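Local coordinates for protein methylglyoxal reductase (NADPH-dependent) (Candida albicans SC5314, PDB 6KWS) that probably reduces methylglyoxal with NADPH as the hydride donor, as a member of the extended short-chain dehydrogenase/reductase family, at residues A[126-131]-A[163-168]; A[190-195]-A[259-264]; A[134-139]-A[302-307]; A[196-201]-A[235-240]. The protein carries 1 engineered substitution. One frame throughout, in Å; residues are numbered along the deposited sequence.

Contact 1: residues A[126-131]-A[163-168]; sequences SYAAIS and GYRGSK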
loop_
_atom_site.group_PDB
_atom_site.type_symbol
_atom_site.label_atom_id
_atom_site.label_comp_id
_atom_site.label_asym_id
_atom_site.label_seq_id
_atom_site.Cartn_x
_atom_site.Cartn_y
_atom_site.Cartn_z
ATOM N N SER A 126 6.762 0.087 1.548
ATOM C CA SER A 126 6.181 -0.805 2.533
ATOM C C SER A 126 6.971 -0.695 3.822
ATOM O O SER A 126 8.185 -0.470 3.802
ATOM C CB SER A 126 6.173 -2.266 2.054
ATOM O OG SER A 126 5.992 -3.155 3.151
ATOM N N TYR A 127 6.261 -0.858 4.944
ATOM C CA TYR A 127 6.929 -1.044 6.223
ATOM C C TYR A 127 7.992 -2.136 6.125
ATOM O O TYR A 127 8.998 -2.098 6.843
ATOM C CB TYR A 127 5.879 -1.387 7.291
ATOM C CG TYR A 127 6.427 -1.601 8.688
ATOM C CD1 TYR A 127 7.149 -0.595 9.337
ATOM C CD2 TYR A 127 6.229 -2.803 9.356
ATOM C CE1 TYR A 127 7.655 -0.785 10.609
ATOM C CE2 TYR A 127 6.727 -3.005 10.640
ATOM C CZ TYR A 127 7.434 -1.994 11.259
ATOM O OH TYR A 127 7.934 -2.185 12.528
ATOM N N ALA A 128 7.787 -3.113 5.243
ATOM C CA ALA A 128 8.770 -4.167 5.070
ATOM C C ALA A 128 10.126 -3.636 4.628
ATOM O O ALA A 128 11.131 -4.320 4.821
ATOM C CB ALA A 128 8.269 -5.195 4.056
ATOM N N ALA A 129 10.186 -2.459 4.006
ATOM C CA ALA A 129 11.485 -1.886 3.683
ATOM C C ALA A 129 12.094 -1.151 4.865
ATOM O O ALA A 129 13.275 -0.781 4.815
ATOM C CB ALA A 129 11.380 -0.940 2.484
ATOM N N ILE A 130 11.329 -0.948 5.930
ATOM C CA ILE A 130 11.819 -0.250 7.105
ATOM C C ILE A 130 12.336 -1.211 8.175
ATOM O O ILE A 130 13.356 -0.941 8.809
ATOM C CB ILE A 130 10.718 0.666 7.669
ATOM C CG1 ILE A 130 10.353 1.750 6.649
ATOM C CG2 ILE A 130 11.206 1.284 8.940
ATOM C CD1 ILE A 130 9.506 2.891 7.218
ATOM N N SER A 131 11.670 -2.344 8.402
ATOM C CA SER A 131 11.894 -3.108 9.622
ATOM C C SER A 131 12.617 -4.425 9.338
ATOM O O SER A 131 12.136 -5.259 8.562
ATOM C CB SER A 131 10.577 -3.353 10.356
ATOM O OG SER A 131 9.744 -4.221 9.633
ATOM N N GLY A 163 11.415 -13.263 0.392
ATOM C CA GLY A 163 11.366 -12.708 -0.951
ATOM C C GLY A 163 10.476 -11.482 -1.047
ATOM O O GLY A 163 10.848 -10.471 -1.648
ATOM N N TYR A 164 9.286 -11.553 -0.448
ATOM C CA TYR A 164 8.369 -10.424 -0.525
ATOM C C TYR A 164 8.964 -9.206 0.170
ATOM O O TYR A 164 9.075 -8.128 -0.426
ATOM C CB TYR A 164 7.006 -10.799 0.073
ATOM C CG TYR A 164 6.098 -9.593 0.243
ATOM C CD1 TYR A 164 5.334 -9.105 -0.815
ATOM C CD2 TYR A 164 6.023 -8.926 1.466
ATOM C CE1 TYR A 164 4.523 -7.988 -0.659
ATOM C CE2 TYR A 164 5.229 -7.811 1.626
ATOM C CZ TYR A 164 4.482 -7.339 0.568
ATOM O OH TYR A 164 3.697 -6.220 0.778
ATOM N N ARG A 165 9.372 -9.354 1.430
ATOM C CA ARG A 165 9.882 -8.188 2.137
ATOM C C ARG A 165 11.195 -7.710 1.524
ATOM O O ARG A 165 11.405 -6.504 1.356
ATOM C CB ARG A 165 10.039 -8.482 3.630
ATOM C CG ARG A 165 8.977 -9.396 4.244
ATOM C CD ARG A 165 9.043 -9.410 5.791
ATOM N NE ARG A 165 8.691 -8.125 6.426
ATOM C CZ ARG A 165 9.505 -7.398 7.214
ATOM N NH1 ARG A 165 10.744 -7.783 7.500
ATOM N NH2 ARG A 165 9.077 -6.265 7.732
ATOM N N GLY A 166 12.073 -8.636 1.142
ATOM C CA GLY A 166 13.280 -8.238 0.433
ATOM C C GLY A 166 12.990 -7.404 -0.800
ATOM O O GLY A 166 13.587 -6.346 -1.005
ATOM N N SER A 167 12.053 -7.860 -1.632
ATOM C CA SER A 167 11.772 -7.135 -2.865
ATOM C C SER A 167 11.273 -5.733 -2.577
ATOM O O SER A 167 11.562 -4.796 -3.331
ATOM C CB SER A 167 10.746 -7.886 -3.691
ATOM O OG SER A 167 9.543 -7.937 -2.961
ATOM N N LYS A 168 10.516 -5.562 -1.494
ATOM C CA LYS A 168 10.087 -4.215 -1.146
ATOM C C LYS A 168 11.287 -3.344 -0.794
ATOM O O LYS A 168 11.411 -2.216 -1.291
ATOM C CB LYS A 168 9.056 -4.265 -0.018
ATOM C CG LYS A 168 7.710 -4.877 -0.466
ATOM C CD LYS A 168 7.040 -3.982 -1.481
ATOM C CE LYS A 168 5.724 -4.554 -1.989
ATOM N NZ LYS A 168 4.922 -3.490 -2.692
#
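Arg-165 reaches from helix 160-181 to the far end of the loop 126-131 and grips Ser-131 end-on with its two terminal nitrogens. Arg-165 NH1 bonds Ser-131 O at 3.1 Å. Arg-165 NH2 bonds Ser-131 OG at 2.9 Å, and this hydroxyl lies in the guanidinium plane, at its edge. A further bond from NH2 to Ser-131 O is weak. The arginine chain bends at chi3 (66°), which turns the flat group across the loop. Two bonds to two different atoms of one serine should limit rotation of the guanidinium. Ala-128 O lies over one guanidinium face, toward the rim.

The close packing is around Ala-128. Its methyl CB lies 3.8 Å from Arg-165 CB, so it packs against the root of the arginine chain as well as NE. One turn further along the helix, Ala-129 CB rests on Lys-168 O at 4.0 Å. Within the loop, Ser-126 OG accepts from Ala-128 N at 2.8 Å, which closes an ST turn.

The solvent side is at Tyr-164, which is exposed, and Lys-168, which is partly exposed. Ser-126 CB meets methylenes of Lys-168, with CG nearest at 3.9 Å. The lysine then bends at chi2 (-66°) and carries its amine away from the loop. Tyr-164 makes little contact with the loop; Lys-168 CG lies over one face of its ring.

Lys-168 binds NADPH in another structure of this protein, though none is bound here. Tyr-164 and Lys-168 have the spacing of the YxxxK signature, and with Ser-126 they are consistent with the Ser-Tyr-Lys arrangement of the short-chain dehydrogenase/reductase active site.

Contact 2: residues A[190-195]-A[259-264]; sequences STINPS and QRILLN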
loop_
_atom_site.group_PDB
_atom_site.type_symbol
_atom_site.label_atom_id
_atom_site.label_comp_id
_atom_site.label_asym_id
_atom_site.label_seq_id
_atom_site.Cartn_x
_atom_site.Cartn_y
_atom_site.Cartn_z
ATOM N N SER A 190 9.006 11.146 -2.921
ATOM C CA SER A 190 8.561 10.743 -1.600
ATOM C C SER A 190 8.142 9.281 -1.615
ATOM O O SER A 190 7.867 8.683 -2.663
ATOM C CB SER A 190 7.399 11.606 -1.105
ATOM O OG SER A 190 7.817 12.938 -0.941
ATOM N N THR A 191 8.057 8.725 -0.422
ATOM C CA THR A 191 7.836 7.303 -0.270
ATOM C C THR A 191 6.777 7.113 0.809
ATOM O O THR A 191 6.822 7.785 1.845
ATOM C CB THR A 191 9.177 6.638 0.071
ATOM O OG1 THR A 191 9.769 6.114 -1.123
ATOM C CG2 THR A 191 9.017 5.566 1.011
ATOM N N ILE A 192 5.800 6.249 0.539
ATOM C CA ILE A 192 4.744 5.891 1.483
ATOM C C ILE A 192 4.964 4.439 1.899
ATOM O O ILE A 192 4.827 3.532 1.069
ATOM C CB ILE A 192 3.361 6.072 0.847
ATOM C CG1 ILE A 192 3.224 7.483 0.276
ATOM C CG2 ILE A 192 2.260 5.803 1.859
ATOM C CD1 ILE A 192 3.084 8.546 1.356
ATOM N N ASN A 193 5.302 4.191 3.169
ATOM C CA ASN A 193 5.584 2.831 3.648
ATOM C C ASN A 193 4.520 2.367 4.624
ATOM O O ASN A 193 4.699 2.499 5.846
ATOM C CB ASN A 193 6.949 2.739 4.320
ATOM C CG ASN A 193 8.021 3.345 3.506
ATOM O OD1 ASN A 193 8.798 2.650 2.857
ATOM N ND2 ASN A 193 8.090 4.662 3.541
ATOM N N PRO A 194 3.425 1.782 4.151
ATOM C CA PRO A 194 2.393 1.296 5.065
ATOM C C PRO A 194 2.722 -0.081 5.620
ATOM O O PRO A 194 3.409 -0.890 4.988
ATOM C CB PRO A 194 1.155 1.245 4.167
ATOM C CG PRO A 194 1.707 0.946 2.829
ATOM C CD PRO A 194 3.062 1.556 2.739
ATOM N N SER A 195 2.219 -0.343 6.827
ATOM C CA SER A 195 2.218 -1.711 7.346
ATOM C C SER A 195 1.118 -2.508 6.653
ATOM O O SER A 195 0.788 -2.206 5.498
ATOM C CB SER A 195 2.039 -1.737 8.864
ATOM O OG SER A 195 1.485 -0.530 9.332
ATOM N N GLN A 259 11.236 12.569 1.600
ATOM C CA GLN A 259 10.881 11.914 2.847
ATOM C C GLN A 259 10.418 10.487 2.583
ATOM O O GLN A 259 9.841 10.188 1.530
ATOM C CB GLN A 259 9.778 12.677 3.594
ATOM C CG GLN A 259 10.178 14.072 4.053
ATOM C CD GLN A 259 11.505 14.100 4.791
ATOM O OE1 GLN A 259 11.760 13.297 5.681
ATOM N NE2 GLN A 259 12.375 15.011 4.388
ATOM N N ARG A 260 10.705 9.607 3.548
ATOM C CA ARG A 260 10.056 8.305 3.671
ATOM C C ARG A 260 8.993 8.422 4.750
ATOM O O ARG A 260 9.318 8.694 5.909
ATOM C CB ARG A 260 11.033 7.214 4.073
ATOM C CG ARG A 260 12.161 6.964 3.136
ATOM C CD ARG A 260 13.078 6.000 3.849
ATOM N NE ARG A 260 12.781 4.606 3.545
ATOM C CZ ARG A 260 13.029 3.599 4.378
ATOM N NH1 ARG A 260 13.558 3.844 5.578
ATOM N NH2 ARG A 260 12.746 2.349 4.015
ATOM N N ILE A 261 7.735 8.218 4.388
ATOM C CA ILE A 261 6.644 8.440 5.318
ATOM C C ILE A 261 6.126 7.082 5.773
ATOM O O ILE A 261 5.629 6.284 4.966
ATOM C CB ILE A 261 5.544 9.314 4.701
ATOM C CG1 ILE A 261 6.078 10.726 4.478
ATOM C CG2 ILE A 261 4.431 9.490 5.654
ATOM C CD1 ILE A 261 5.854 11.250 3.102
ATOM N N LEU A 262 6.263 6.813 7.062
ATOM C CA LEU A 262 5.763 5.573 7.638
ATOM C C LEU A 262 4.256 5.698 7.885
ATOM O O LEU A 262 3.793 6.667 8.507
ATOM C CB LEU A 262 6.529 5.272 8.923
ATOM C CG LEU A 262 6.809 3.840 9.358
ATOM C CD1 LEU A 262 7.763 3.823 10.578
ATOM C CD2 LEU A 262 5.499 3.155 9.685
ATOM N N LEU A 263 3.482 4.738 7.387
ATOM C CA LEU A 263 2.041 4.744 7.593
ATOM C C LEU A 263 1.679 3.557 8.459
ATOM O O LEU A 263 1.653 2.409 7.994
ATOM C CB LEU A 263 1.265 4.749 6.284
ATOM C CG LEU A 263 0.863 6.221 6.262
ATOM C CD1 LEU A 263 1.947 7.061 5.591
ATOM C CD2 LEU A 263 -0.521 6.497 5.735
ATOM N N ASN A 264 1.418 3.853 9.731
ATOM C CA ASN A 264 1.016 2.841 10.689
ATOM C C ASN A 264 0.135 3.485 11.746
ATOM O O ASN A 264 0.508 4.486 12.362
ATOM C CB ASN A 264 2.224 2.169 11.337
ATOM C CG ASN A 264 1.814 1.036 12.267
ATOM O OD1 ASN A 264 1.564 -0.073 11.824
ATOM N ND2 ASN A 264 1.728 1.321 13.553
#
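Thr-191 O accepts the shortest sound polar bond here, from Ile-261 N at 2.7 Å, and the bond is fairly straight (162° at the hydrogen). It belongs to a parallel ladder between strands 188-194 and 260-269, neighbours in the central sheet of the Rossmann-type fold. Ile-261 is held from both ends, because its O accepts from Asn-193 N at 2.8 Å. Asn-193 in turn receives Leu-263 N on its own O at 3.0 Å. Thr-191 N to Gln-259 O and Ser-195 N to Leu-263 O complete the run.

One face of the pair is apolar. Ile-192, Pro-194, Ile-261 and Leu-263 point to it, and helix 240-252 packs on Ile-192, Pro-194 and Leu-263. Ile-192 crosses Leu-263 obliquely, with the branch methyl CG2 of Ile-192 4.0 Å from CD1 of Leu-263. That methyl points anti to the backbone N. CG1 lies beside the backbone N, and the bend at chi2 (-72°) brings CD1 of Ile-192 to Ile-261 CB at 4.2 Å.

The other face carries Thr-191, Asn-193, Arg-260 and Leu-262. Thr-191 and Arg-260 run side by side, pointing the same way, towards helix 160-181. The guanidinium of Arg-260 is satisfied beyond the two strands, by a salt bridge to Glu-172, bonds to Glu-145 O and Asp-147 O, and a cation-pi contact with Trp-148. At the end of the ladder Leu-263 O, which accepts from Ser-195 N, also receives a CA-H...O contact from Pro-194 CA at 3.2 Å.

Contact 3: residues A[134-139]-A[302-307]; sequences SKEADK and ESLATI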
loop_
_atom_site.group_PDB
_atom_site.type_symbol
_atom_site.label_atom_id
_atom_site.label_comp_id
_atom_site.label_asym_id
_atom_site.label_seq_id
_atom_site.Cartn_x
_atom_site.Cartn_y
_atom_site.Cartn_z
ATOM N N SER A 134 14.512 -9.181 12.953
ATOM C CA SER A 134 15.006 -9.305 14.326
ATOM C C SER A 134 14.653 -8.077 15.161
ATOM O O SER A 134 14.421 -8.190 16.370
ATOM C CB SER A 134 16.514 -9.519 14.337
ATOM O OG SER A 134 17.183 -8.273 14.187
ATOM N N LYS A 135 14.602 -6.899 14.541
ATOM C CA LYS A 135 14.233 -5.702 15.282
ATOM C C LYS A 135 12.736 -5.647 15.575
ATOM O O LYS A 135 12.337 -5.305 16.697
ATOM C CB LYS A 135 14.664 -4.450 14.518
ATOM C CG LYS A 135 15.401 -3.495 15.390
ATOM C CD LYS A 135 14.854 -2.110 15.309
ATOM C CE LYS A 135 15.917 -1.194 14.730
ATOM N NZ LYS A 135 16.292 -0.114 15.667
ATOM N N GLU A 136 11.898 -5.974 14.583
ATOM C CA GLU A 136 10.447 -5.931 14.767
ATOM C C GLU A 136 9.996 -6.841 15.906
ATOM O O GLU A 136 8.997 -6.555 16.583
ATOM C CB GLU A 136 9.753 -6.319 13.455
ATOM C CG GLU A 136 8.271 -6.637 13.572
ATOM C CD GLU A 136 7.392 -5.404 13.402
ATOM O OE1 GLU A 136 6.198 -5.537 13.034
ATOM O OE2 GLU A 136 7.900 -4.292 13.642
ATOM N N ALA A 137 10.733 -7.921 16.151
ATOM C CA ALA A 137 10.400 -8.878 17.190
ATOM C C ALA A 137 10.969 -8.509 18.555
ATOM O O ALA A 137 10.883 -9.330 19.476
ATOM C CB ALA A 137 10.893 -10.271 16.788
ATOM N N ASP A 138 11.559 -7.309 18.708
ATOM C CA ASP A 138 12.255 -6.904 19.932
ATOM C C ASP A 138 11.397 -5.872 20.665
ATOM O O ASP A 138 11.300 -4.714 20.239
ATOM C CB ASP A 138 13.657 -6.356 19.617
ATOM C CG ASP A 138 14.406 -5.832 20.875
ATOM O OD1 ASP A 138 13.952 -6.102 22.021
ATOM O OD2 ASP A 138 15.455 -5.150 20.716
ATOM N N LYS A 139 10.793 -6.286 21.783
ATOM C CA LYS A 139 9.909 -5.393 22.525
ATOM C C LYS A 139 10.626 -4.121 22.996
ATOM O O LYS A 139 9.954 -3.132 23.334
ATOM C CB LYS A 139 9.306 -6.143 23.723
ATOM C CG LYS A 139 10.123 -5.956 24.985
ATOM C CD LYS A 139 9.786 -6.926 26.056
ATOM C CE LYS A 139 10.712 -6.708 27.243
ATOM N NZ LYS A 139 10.782 -5.272 27.603
ATOM N N GLU A 302 4.545 -7.755 24.569
ATOM C CA GLU A 302 5.666 -8.629 24.889
ATOM C C GLU A 302 6.584 -8.926 23.712
ATOM O O GLU A 302 7.728 -9.321 23.942
ATOM C CB GLU A 302 5.169 -9.967 25.452
ATOM C CG GLU A 302 5.068 -9.996 26.962
ATOM C CD GLU A 302 4.055 -11.009 27.489
ATOM O OE1 GLU A 302 3.610 -11.894 26.715
ATOM O OE2 GLU A 302 3.714 -10.915 28.691
ATOM N N SER A 303 6.127 -8.767 22.460
ATOM C CA SER A 303 6.895 -9.356 21.366
ATOM C C SER A 303 6.983 -8.493 20.105
ATOM O O SER A 303 7.341 -9.022 19.039
ATOM C CB SER A 303 6.315 -10.720 20.962
ATOM O OG SER A 303 5.037 -10.586 20.368
ATOM N N LEU A 304 6.673 -7.196 20.182
ATOM C CA LEU A 304 6.789 -6.312 19.029
ATOM C C LEU A 304 7.521 -5.029 19.396
ATOM O O LEU A 304 7.288 -4.455 20.464
ATOM C CB LEU A 304 5.417 -5.951 18.460
ATOM C CG LEU A 304 4.665 -7.087 17.767
ATOM C CD1 LEU A 304 3.266 -6.633 17.357
ATOM C CD2 LEU A 304 5.462 -7.578 16.574
ATOM N N ALA A 305 8.391 -4.574 18.495
ATOM C CA ALA A 305 8.961 -3.246 18.636
ATOM C C ALA A 305 7.861 -2.189 18.660
ATOM O O ALA A 305 6.711 -2.430 18.291
ATOM C CB ALA A 305 9.932 -2.940 17.499
ATOM N N THR A 306 8.239 -1.003 19.101
ATOM C CA THR A 306 7.400 0.175 19.007
ATOM C C THR A 306 7.716 0.900 17.711
ATOM O O THR A 306 8.880 1.217 17.439
ATOM C CB THR A 306 7.643 1.102 20.196
ATOM O OG1 THR A 306 7.359 0.391 21.405
ATOM C CG2 THR A 306 6.764 2.316 20.102
ATOM N N ILE A 307 6.684 1.146 16.913
ATOM C CA ILE A 307 6.829 1.932 15.697
ATOM C C ILE A 307 6.679 3.391 16.072
ATOM O O ILE A 307 5.628 3.800 16.577
ATOM C CB ILE A 307 5.796 1.534 14.639
ATOM C CG1 ILE A 307 6.042 0.098 14.188
ATOM C CG2 ILE A 307 5.846 2.494 13.470
ATOM C CD1 ILE A 307 4.882 -0.462 13.461
#
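Glu-136 and Leu-304 lie side by side and point the same way. The glutamate leaves its helix with CG anti to the backbone N (chi1 166°) and then bends at chi2 (89°). This lays its chain along the leucine, with Glu-136 OE1 4.2 Å from Leu-304 CD2. The carboxylate itself is taken up elsewhere: OE1 forms a salt bridge with Arg-267. OE2 lies close to Tyr-127 OH, probably hydrogen-bonded, though modelled too short. On the leucine, CG lies beside the backbone N, and its CD2 methyl also comes 3.7 Å from Glu-136 O.

That same oxygen accepts the one hydrogen bond across the contact, from Ala-305 N at 2.8 Å. The donor stands above the carbonyl plane. The contact thus ties the end of helix 133-136 to the turn between helix 295-303 and strand 306-307, beside the small parallel sheet that strand 306-307 forms with 142-143. The methyl of Ala-305 faces two carbonyl oxygens, with CB 3.5 Å from Lys-135 O and from Asp-138 O.

Lys-139 lies on the outer side. Its chi2 and chi3 are extended, and CB and CD pass by Glu-302 O, with CB 3.6 Å from it. The bend at chi4 concerns only the amine, which leads away. Asp-138 turns its CB away from 302-307, and its OD1 accepts from Asn-140 N. Lys-139 CA sits 3.5 Å from Leu-304 O, an almost straight CA-H...O contact.

Contact 4: residues A[196-201]-A[235-240]; sequences FVFGPQ and GGWVDV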
loop_
_atom_site.group_PDB
_atom_site.type_symbol
_atom_site.label_atom_id
_atom_site.label_comp_id
_atom_site.label_asym_id
_atom_site.label_seq_id
_atom_site.Cartn_x
_atom_site.Cartn_y
_atom_site.Cartn_z
ATOM N N PHE A 196 0.553 -3.524 7.317
ATOM C CA PHE A 196 -0.569 -4.240 6.717
ATOM C C PHE A 196 -1.736 -3.290 6.484
ATOM O O PHE A 196 -2.172 -2.586 7.397
ATOM C CB PHE A 196 -1.024 -5.402 7.595
ATOM C CG PHE A 196 -0.016 -6.483 7.726
ATOM C CD1 PHE A 196 0.248 -7.342 6.660
ATOM C CD2 PHE A 196 0.671 -6.665 8.933
ATOM C CE1 PHE A 196 1.195 -8.352 6.787
ATOM C CE2 PHE A 196 1.618 -7.677 9.070
ATOM C CZ PHE A 196 1.879 -8.516 7.995
ATOM N N VAL A 197 -2.241 -3.267 5.261
ATOM C CA VAL A 197 -3.273 -2.313 4.880
ATOM C C VAL A 197 -4.645 -2.968 5.011
ATOM O O VAL A 197 -4.962 -3.920 4.289
ATOM C CB VAL A 197 -3.048 -1.792 3.458
ATOM C CG1 VAL A 197 -4.163 -0.859 3.111
ATOM C CG2 VAL A 197 -1.698 -1.098 3.354
ATOM N N PHE A 198 -5.454 -2.458 5.936
ATOM C CA PHE A 198 -6.821 -2.893 6.163
ATOM C C PHE A 198 -7.772 -1.866 5.565
ATOM O O PHE A 198 -7.356 -0.816 5.081
ATOM C CB PHE A 198 -7.109 -3.051 7.664
ATOM C CG PHE A 198 -6.367 -4.162 8.317
ATOM C CD1 PHE A 198 -5.809 -5.173 7.567
ATOM C CD2 PHE A 198 -6.237 -4.198 9.702
ATOM C CE1 PHE A 198 -5.117 -6.211 8.178
ATOM C CE2 PHE A 198 -5.548 -5.239 10.331
ATOM C CZ PHE A 198 -4.989 -6.247 9.564
ATOM N N GLY A 199 -9.068 -2.149 5.649
ATOM C CA GLY A 199 -10.066 -1.187 5.255
ATOM C C GLY A 199 -10.873 -1.671 4.075
ATOM O O GLY A 199 -10.493 -2.617 3.381
ATOM N N PRO A 200 -12.006 -1.020 3.823
ATOM C CA PRO A 200 -12.875 -1.432 2.714
ATOM C C PRO A 200 -12.305 -1.043 1.357
ATOM O O PRO A 200 -11.474 -0.140 1.238
ATOM C CB PRO A 200 -14.155 -0.652 2.997
ATOM C CG PRO A 200 -13.586 0.654 3.566
ATOM C CD PRO A 200 -12.501 0.205 4.479
ATOM N N GLN A 201 -12.804 -1.709 0.319
ATOM C CA GLN A 201 -12.568 -1.251 -1.046
ATOM C C GLN A 201 -13.401 -0.018 -1.395
ATOM O O GLN A 201 -14.451 0.246 -0.807
ATOM C CB GLN A 201 -12.875 -2.365 -2.035
ATOM C CG GLN A 201 -12.301 -3.679 -1.626
ATOM C CD GLN A 201 -11.801 -4.449 -2.800
ATOM O OE1 GLN A 201 -12.562 -5.164 -3.452
ATOM N NE2 GLN A 201 -10.511 -4.309 -3.091
ATOM N N GLY A 235 1.123 -7.676 13.544
ATOM C CA GLY A 235 1.984 -6.658 12.988
ATOM C C GLY A 235 1.367 -5.291 13.179
ATOM O O GLY A 235 0.430 -5.114 13.959
ATOM N N GLY A 236 1.945 -4.323 12.491
ATOM C CA GLY A 236 1.310 -3.043 12.388
ATOM C C GLY A 236 0.268 -3.057 11.294
ATOM O O GLY A 236 0.326 -3.846 10.354
ATOM N N TRP A 237 -0.716 -2.178 11.422
ATOM C CA TRP A 237 -1.745 -2.048 10.410
ATOM C C TRP A 237 -2.014 -0.563 10.225
ATOM O O TRP A 237 -1.655 0.261 11.069
ATOM C CB TRP A 237 -3.029 -2.792 10.822
ATOM C CG TRP A 237 -3.667 -2.060 11.949
ATOM C CD1 TRP A 237 -3.361 -2.157 13.278
ATOM C CD2 TRP A 237 -4.646 -1.023 11.836
ATOM N NE1 TRP A 237 -4.107 -1.252 14.002
ATOM C CE2 TRP A 237 -4.904 -0.547 13.137
ATOM C CE3 TRP A 237 -5.332 -0.455 10.755
ATOM C CZ2 TRP A 237 -5.818 0.467 13.386
ATOM C CZ3 TRP A 237 -6.239 0.538 11.005
ATOM C CH2 TRP A 237 -6.477 0.994 12.314
ATOM N N VAL A 238 -2.674 -0.233 9.122
ATOM C CA VAL A 238 -3.129 1.127 8.859
ATOM C C VAL A 238 -4.285 1.012 7.878
ATOM O O VAL A 238 -4.310 0.103 7.044
ATOM C CB VAL A 238 -1.971 1.991 8.311
ATOM C CG1 VAL A 238 -1.445 1.369 7.043
ATOM C CG2 VAL A 238 -2.415 3.397 8.047
ATOM N N ASP A 239 -5.268 1.899 8.007
ATOM C CA ASP A 239 -6.423 1.855 7.117
ATOM C C ASP A 239 -6.052 2.384 5.734
ATOM O O ASP A 239 -5.294 3.351 5.603
ATOM C CB ASP A 239 -7.581 2.664 7.708
ATOM C CG ASP A 239 -8.867 2.549 6.890
ATOM O OD1 ASP A 239 -9.032 3.279 5.877
ATOM O OD2 ASP A 239 -9.728 1.737 7.280
ATOM N N VAL A 240 -6.618 1.743 4.701
ATOM C CA VAL A 240 -6.293 2.039 3.306
ATOM C C VAL A 240 -6.631 3.476 2.949
ATOM O O VAL A 240 -5.944 4.097 2.126
ATOM C CB VAL A 240 -7.026 1.054 2.372
ATOM C CG1 VAL A 240 -8.518 1.182 2.550
ATOM C CG2 VAL A 240 -6.634 1.278 0.907
#
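Trp-237 holds its CG between the backbone N and the carbonyl carbon (chi1 70°), whereas Phe-198 on the neighbouring strand keeps CG beside the backbone N (chi1 -68°). Both side chains rise from the same face of the sheet, and these torsions set the rings nearly parallel, 12° apart. They are slid well past each other, with 5.7 Å between the centroids of the phenyl and the five-membered ring, and barely overlap. The closer touch is Phe-198 CE2 on Trp-237 CB at 3.5 Å. Phe-268 meets Phe-198 edge-to-face, and helix 323-337 covers the pair.

Strands 196-198 and 234-239 belong to a beta-alpha-beta unit with helix 216-222. They run parallel at one margin of the Rossmann-type sheet, with 196-198 outermost. Four backbone bonds join them; Val-240 N to Phe-198 O, at 2.7 Å, is the shortest. Phe-196 lays the edge of its ring near Gly-236 O, with CD2 3.2 Å from that oxygen. Gly-235 CA lies at the same ring's edge, 4.1 Å from Phe-196 CE2.

On the opposite face Val-197, an NADPH-binding residue, crosses Val-240 at about a right angle. Its CG1 is 3.5 Å from Val-240 CB, and Phe-12 of the cofactor site touches both valines.

Asp-239 is the N-cap of helix 240-252, and its side chain caps a backbone N of that helix. OD1 forms a salt bridge with Arg-241 NE. OD2 is bonded to Ser-326 OG and lies 3.6 Å from Gly-199 CA.

In the fold
Contacts 2 and 4 build adjoining parts of one sheet: strands 260-269 and 234-239 are neighbours in it, and Leu-263 O of contact 2 lies 3.4 Å from Val-238 CG1 of contact 4. Contact 1 is joined to contact 2 by a probable hydrogen bond from Tyr-127 N to Pro-194 O, 2.9 Å long. Tyr-127 probably links contact 1 to contact 3 through Glu-136, while Ile-307 of contact 3 packs on Leu-262 and Asn-264. The NADPH-binding residues Lys-168 and Val-197 fall in contacts 1 and 4, whose centres are about 16 Å apart; no NADPH is bound in this model. The Ser-126 side chain is about 8 Å from that of Val-197. Contact 3 lies away from this site.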